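PDB 1WWP: hypothetical protein TTHA0636 from Thermus thermophilus HB8, which is of unknown function but belongs to the nucleotidyltransferase substrate-binding protein-like family, so it probably helps a nucleotidyltransferase to bind its substrate. Local coordinates for residues 38-43 and 112-117. Residues are numbered along the deposited sequence; the frame is centred on the assembly and turned at random.
Sequences WKALQA and QVLGRL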
ATOM      1  N   TRP A  38       9.153  10.060   5.141  1.00 33.09           N
ATOM      2  CA  TRP A  38      10.574   9.935   4.789  1.00 31.90           C
ATOM      3  C   TRP A  38      10.991  10.950   3.741  1.00 28.58           C
ATOM      4  O   TRP A  38      12.135  11.388   3.717  1.00 30.80           O
ATOM      5  CB  TRP A  38      10.921   8.500   4.369  1.00 26.89           C
ATOM      6  CG  TRP A  38      10.582   8.100   2.989  1.00 31.79           C
ATOM      7  CD1 TRP A  38       9.426   7.528   2.554  1.00 35.00           C
ATOM      8  CD2 TRP A  38      11.457   8.145   1.862  1.00 30.05           C
ATOM      9  NE1 TRP A  38       9.529   7.201   1.221  1.00 27.77           N
ATOM     10  CE2 TRP A  38      10.767   7.568   0.772  1.00 34.06           C
ATOM     11  CE3 TRP A  38      12.767   8.607   1.672  1.00 35.50           C
ATOM     12  CZ2 TRP A  38      11.336   7.447  -0.493  1.00 31.94           C
ATOM     13  CZ3 TRP A  38      13.339   8.487   0.411  1.00 37.83           C
ATOM     14  CH2 TRP A  38      12.622   7.908  -0.656  1.00 35.41           C
ATOM     15  N   LYS A  39      10.040  11.364   2.915  1.00 33.39           N
ATOM     16  CA  LYS A  39      10.308  12.377   1.902  1.00 35.75           C
ATOM     17  C   LYS A  39      10.602  13.719   2.556  1.00 28.80           C
ATOM     18  O   LYS A  39      11.474  14.463   2.104  1.00 29.05           O
ATOM     19  CB  LYS A  39       9.119  12.501   0.943  1.00 38.75           C
ATOM     20  CG  LYS A  39       9.021  11.340  -0.037  1.00 41.84           C
ATOM     21  CD  LYS A  39      10.306  11.254  -0.813  1.00 51.44           C
ATOM     22  CE  LYS A  39      10.248  10.197  -1.881  1.00 61.39           C
ATOM     23  NZ  LYS A  39      11.577  10.156  -2.559  1.00 73.20           N
ATOM     24  N   ALA A  40       9.892  14.037   3.630  1.00 26.67           N
ATOM     25  CA  ALA A  40      10.130  15.311   4.312  1.00 25.57           C
ATOM     26  C   ALA A  40      11.510  15.277   4.978  1.00 27.17           C
ATOM     27  O   ALA A  40      12.237  16.275   5.003  1.00 29.46           O
ATOM     28  CB  ALA A  40       9.020  15.579   5.369  1.00 31.40           C
ATOM     29  N   LEU A  41      11.860  14.137   5.554  1.00 26.91           N
ATOM     30  CA  LEU A  41      13.176  13.981   6.186  1.00 29.17           C
ATOM     31  C   LEU A  41      14.272  14.092   5.102  1.00 24.05           C
ATOM     32  O   LEU A  41      15.279  14.761   5.291  1.00 27.87           O
ATOM     33  CB  LEU A  41      13.283  12.611   6.864  1.00 27.08           C
ATOM     34  CG  LEU A  41      12.957  12.485   8.352  1.00 39.12           C
ATOM     35  CD1 LEU A  41      13.217  11.042   8.811  1.00 40.75           C
ATOM     36  CD2 LEU A  41      13.835  13.432   9.143  1.00 35.67           C
ATOM     37  N   GLN A  42      14.055  13.424   3.972  1.00 23.15           N
ATOM     38  CA  GLN A  42      15.022  13.466   2.872  1.00 29.82           C
ATOM     39  C   GLN A  42      15.294  14.911   2.420  1.00 30.22           C
ATOM     40  O   GLN A  42      16.446  15.322   2.311  1.00 32.94           O
ATOM     41  CB  GLN A  42      14.510  12.618   1.700  1.00 24.88           C
ATOM     42  CG  GLN A  42      15.399  12.662   0.468  1.00 38.38           C
ATOM     43  CD  GLN A  42      14.768  11.971  -0.729  1.00 40.87           C
ATOM     44  OE1 GLN A  42      13.633  12.263  -1.112  1.00 42.03           O
ATOM     45  NE2 GLN A  42      15.509  11.055  -1.329  1.00 41.83           N
ATOM     46  N   ALA A  43      14.229  15.682   2.188  1.00 38.44           N
ATOM     47  CA  ALA A  43      14.344  17.083   1.763  1.00 34.99           C
ATOM     48  C   ALA A  43      15.011  17.923   2.831  1.00 36.52           C
ATOM     49  O   ALA A  43      15.819  18.806   2.536  1.00 34.28           O
ATOM     50  CB  ALA A  43      12.960  17.658   1.458  1.00 34.48           C
ATOM     51  N   GLN A 112       6.438  13.615  16.428  1.00 41.18           N
ATOM     52  CA  GLN A 112       7.533  14.239  17.155  1.00 46.92           C
ATOM     53  C   GLN A 112       8.686  14.633  16.247  1.00 41.61           C
ATOM     54  O   GLN A 112       9.290  15.692  16.424  1.00 40.81           O
ATOM     55  CB  GLN A 112       8.051  13.292  18.241  1.00 53.80           C
ATOM     56  CG  GLN A 112       7.154  13.178  19.454  1.00 66.85           C
ATOM     57  CD  GLN A 112       7.692  12.195  20.468  1.00 73.63           C
ATOM     58  OE1 GLN A 112       8.877  12.216  20.799  1.00 81.23           O
ATOM     59  NE2 GLN A 112       6.822  11.327  20.972  1.00 77.85           N
ATOM     60  N   VAL A 113       9.005  13.786  15.278  1.00 42.11           N
ATOM     61  CA  VAL A 113      10.109  14.118  14.387  1.00 40.14           C
ATOM     62  C   VAL A 113       9.728  15.306  13.530  1.00 38.19           C
ATOM     63  O   VAL A 113      10.490  16.250  13.418  1.00 37.33           O
ATOM     64  CB  VAL A 113      10.492  12.933  13.485  1.00 36.00           C
ATOM     65  CG1 VAL A 113      11.683  13.318  12.588  1.00 41.35           C
ATOM     66  CG2 VAL A 113      10.859  11.739  14.347  1.00 37.47           C
ATOM     67  N   LEU A 114       8.538  15.273  12.938  1.00 42.12           N
ATOM     68  CA  LEU A 114       8.109  16.377  12.087  1.00 45.16           C
ATOM     69  C   LEU A 114       8.199  17.694  12.846  1.00 50.89           C
ATOM     70  O   LEU A 114       8.608  18.717  12.287  1.00 49.48           O
ATOM     71  CB  LEU A 114       6.685  16.141  11.581  1.00 41.82           C
ATOM     72  CG  LEU A 114       6.558  14.995  10.575  1.00 45.46           C
ATOM     73  CD1 LEU A 114       5.106  14.795  10.178  1.00 41.46           C
ATOM     74  CD2 LEU A 114       7.416  15.297   9.365  1.00 39.35           C
ATOM     75  N   GLY A 115       7.829  17.656  14.126  1.00 52.79           N
ATOM     76  CA  GLY A 115       7.896  18.848  14.954  1.00 53.08           C
ATOM     77  C   GLY A 115       9.282  19.476  14.911  1.00 53.77           C
ATOM     78  O   GLY A 115       9.442  20.621  14.494  1.00 51.98           O
ATOM     79  N   ARG A 116      10.288  18.720  15.334  1.00 51.34           N
ATOM     80  CA  ARG A 116      11.658  19.210  15.329  1.00 53.42           C
ATOM     81  C   ARG A 116      12.087  19.780  13.972  1.00 53.50           C
ATOM     82  O   ARG A 116      12.920  20.682  13.909  1.00 55.22           O
ATOM     83  CB  ARG A 116      12.614  18.082  15.712  1.00 55.53           C
ATOM     84  CG  ARG A 116      12.247  17.358  16.988  1.00 56.93           C
ATOM     85  CD  ARG A 116      13.111  16.124  17.178  1.00 59.33           C
ATOM     86  NE  ARG A 116      12.534  15.237  18.179  1.00 61.99           N
ATOM     87  CZ  ARG A 116      12.714  13.921  18.203  1.00 68.33           C
ATOM     88  NH1 ARG A 116      13.462  13.329  17.281  1.00 66.46           N
ATOM     89  NH2 ARG A 116      12.123  13.192  19.139  1.00 71.22           N
ATOM     90  N   LEU A 117      11.521  19.260  12.888  1.00 55.55           N
ATOM     91  CA  LEU A 117      11.897  19.715  11.556  1.00 63.44           C
ATOM     92  C   LEU A 117      11.509  21.153  11.213  1.00 70.84           C
ATOM     93  O   LEU A 117      11.797  21.621  10.113  1.00 70.62           O
ATOM     94  CB  LEU A 117      11.317  18.774  10.492  1.00 59.96           C
ATOM     95  CG  LEU A 117      11.659  17.281  10.568  1.00 55.14           C
ATOM     96  CD1 LEU A 117      11.295  16.623   9.244  1.00 52.61           C
ATOM     97  CD2 LEU A 117      13.146  17.090  10.843  1.00 52.87           C
TER
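Leu41 is the centre of this contact, through a single methyl, CD2, which touches both Val113 and Leu117. CG1 of Val113 lies 4.1 Å from Leu41 CD2, and CD1 of Leu117 is equally close to that same Leu41 CD2, while the other branch, Leu117 CD2, meets it as well. The Leu41 side chain crosses each of these two at about a right angle, and methyl meets methyl. Val113 gets there with CG1 anti to its backbone N (chi1 -179°). A second, lighter touch brings Ala40 CB to within 4.3 Å of Leu114 CD2, the short methyl of the alanine facing the longer leucine.

Neighbouring parts of the fold line the seam: Val59 of helix 56-66 and the loop residue Leu68 touch Leu41, Leu6 of helix 2-13 reaches Leu114, and Phe37, from helix 20-49 itself, packs on Val113 and Leu114. Polar bonds stay off to the side. Lys39 NZ donates to Gln42 OE1 at 3.3 Å along its own helix, and Arg116 forms a salt bridge with Glu73.

Between these two segments, the join of helix 20-49 to the end of helix 93-116, with Leu117 just beyond it, rests on apolar packing in a buried seam of this all-helical fold, with methyl groups rather than directional bonds setting the fit.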